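Local coordinates for protein beta-lactamase (Klebsiella pneumoniae, PDB 6K8X) that probably hydrolyses beta-lactam antibiotics to substituted beta-amino acids, as a class C serine beta-lactamase, and can bind AMP, at residues L72-A77 with I319-S324. Residues are numbered along the deposited sequence; the frame is centred on the assembly and turned at random.
Sequences LSKTFA and INKTGS
Two methyl groups, CD2 of Leu-72 and CG2 of Thr-75, rest against the aliphatic part of Lys-321 from directions roughly at right angles, while polar partners place its NZ. Leu-72 and Lys-321 run past each other in opposite directions, Leu-72 CD2 lying 3.6 Å from Lys-321 CG and 3.2 Å from Lys-321 O. Thr-75 likewise passes the lysine in the opposite direction, its CG2 3.8 Å from Lys-321 CG. With CG anti to the backbone N (chi1 -174°), the lysine chain then bends at chi2 and chi4, carrying Lys-321 NZ forward along its own strand to Thr-322 O, a 2.8 Å hydrogen bond lying in the carbonyl plane. Here the start of helix 73-86, where Lys-74 and nearby Ser-71 probably form the SxxK motif, abuts strand 317-324 with its probable KTG motif, consistent with a class C active site. Tyr-156 OH bonds to both Lys-321 NZ and Lys-74 NZ, which lie 5.1 Å apart; Asn-158 OD1 also holds Lys-74. Leu-72 O accepts from Thr-75 N and from Thr-75 OG1 (2.9 Å); with Tyr-240 OH, also bonded to OG1, this helps hold the rotation presenting CG2 to the lysine. At Gly-323, whose CA sits 3.7 Å from Leu-72 N, a missing side chain lets the backbones close in.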
# COMPACT_ATOMS: atom_id res chain seq x y z
N LEU A 72 -1.13 -2.25 -1.61
CA LEU A 72 -0.96 -0.80 -1.47
C LEU A 72 -2.10 -0.23 -0.64
O LEU A 72 -1.96 0.82 -0.00
CB LEU A 72 -0.91 -0.09 -2.82
CG LEU A 72 0.30 -0.36 -3.71
CD1 LEU A 72 0.38 0.65 -4.84
CD2 LEU A 72 1.52 -0.30 -2.88
N SER A 73 -3.25 -0.92 -0.65
CA SER A 73 -4.40 -0.48 0.12
C SER A 73 -4.09 -0.34 1.60
O SER A 73 -4.72 0.46 2.30
CB SER A 73 -5.56 -1.46 -0.08
OG SER A 73 -5.87 -1.62 -1.46
N LYS A 74 -3.13 -1.12 2.11
CA LYS A 74 -2.80 -1.06 3.53
C LYS A 74 -2.32 0.33 3.93
O LYS A 74 -2.51 0.73 5.09
CB LYS A 74 -1.72 -2.09 3.86
CG LYS A 74 -2.13 -3.52 3.59
CD LYS A 74 -1.15 -4.45 4.27
CE LYS A 74 -1.66 -5.90 4.25
NZ LYS A 74 -1.42 -6.50 2.90
N THR A 75 -1.70 1.07 3.02
CA THR A 75 -1.19 2.37 3.42
C THR A 75 -2.33 3.37 3.60
O THR A 75 -2.17 4.32 4.37
CB THR A 75 -0.16 2.93 2.43
OG1 THR A 75 -0.79 3.19 1.16
CG2 THR A 75 0.99 1.93 2.22
N PHE A 76 -3.47 3.15 2.95
CA PHE A 76 -4.63 4.01 3.20
C PHE A 76 -5.24 3.74 4.57
O PHE A 76 -5.66 4.67 5.26
CB PHE A 76 -5.65 3.84 2.07
CG PHE A 76 -5.13 4.32 0.74
CD1 PHE A 76 -4.40 3.47 -0.09
CD2 PHE A 76 -5.30 5.63 0.35
CE1 PHE A 76 -3.89 3.92 -1.30
CE2 PHE A 76 -4.80 6.09 -0.86
CZ PHE A 76 -4.09 5.23 -1.68
N ALA A 77 -5.26 2.47 5.00
CA ALA A 77 -5.68 2.17 6.37
C ALA A 77 -4.75 2.84 7.38
O ALA A 77 -5.20 3.37 8.40
CB ALA A 77 -5.72 0.65 6.58
N ILE A 319 11.23 5.13 0.71
CA ILE A 319 9.97 4.63 1.27
C ILE A 319 9.23 3.87 0.18
O ILE A 319 9.16 4.34 -0.96
CB ILE A 319 9.11 5.78 1.84
CG1 ILE A 319 9.90 6.56 2.89
CG2 ILE A 319 7.83 5.24 2.46
CD1 ILE A 319 9.27 7.89 3.28
N ASN A 320 8.73 2.67 0.50
CA ASN A 320 8.08 1.89 -0.55
C ASN A 320 7.00 0.95 -0.01
O ASN A 320 6.87 0.73 1.19
CB ASN A 320 9.11 1.12 -1.42
CG ASN A 320 9.85 -0.03 -0.71
OD1 ASN A 320 10.63 -0.72 -1.37
ND2 ASN A 320 9.64 -0.24 0.59
N LYS A 321 6.18 0.46 -0.95
CA LYS A 321 5.17 -0.54 -0.65
C LYS A 321 4.86 -1.31 -1.93
O LYS A 321 4.68 -0.70 -2.99
CB LYS A 321 3.90 0.10 -0.08
CG LYS A 321 2.83 -0.90 0.39
CD LYS A 321 3.23 -1.54 1.72
CE LYS A 321 2.34 -2.75 2.05
NZ LYS A 321 2.63 -3.94 1.20
N THR A 322 4.81 -2.63 -1.82
CA THR A 322 4.34 -3.49 -2.90
C THR A 322 2.86 -3.78 -2.73
O THR A 322 2.32 -3.74 -1.62
CB THR A 322 5.12 -4.81 -2.92
OG1 THR A 322 5.02 -5.44 -1.64
CG2 THR A 322 6.58 -4.56 -3.26
N GLY A 323 2.20 -4.06 -3.85
CA GLY A 323 0.84 -4.53 -3.77
C GLY A 323 0.52 -5.57 -4.82
O GLY A 323 0.94 -5.43 -5.97
N SER A 324 -0.23 -6.60 -4.47
CA SER A 324 -0.62 -7.58 -5.47
C SER A 324 -2.03 -8.07 -5.19
O SER A 324 -2.49 -8.06 -4.04
CB SER A 324 0.34 -8.77 -5.50
OG SER A 324 1.69 -8.35 -5.57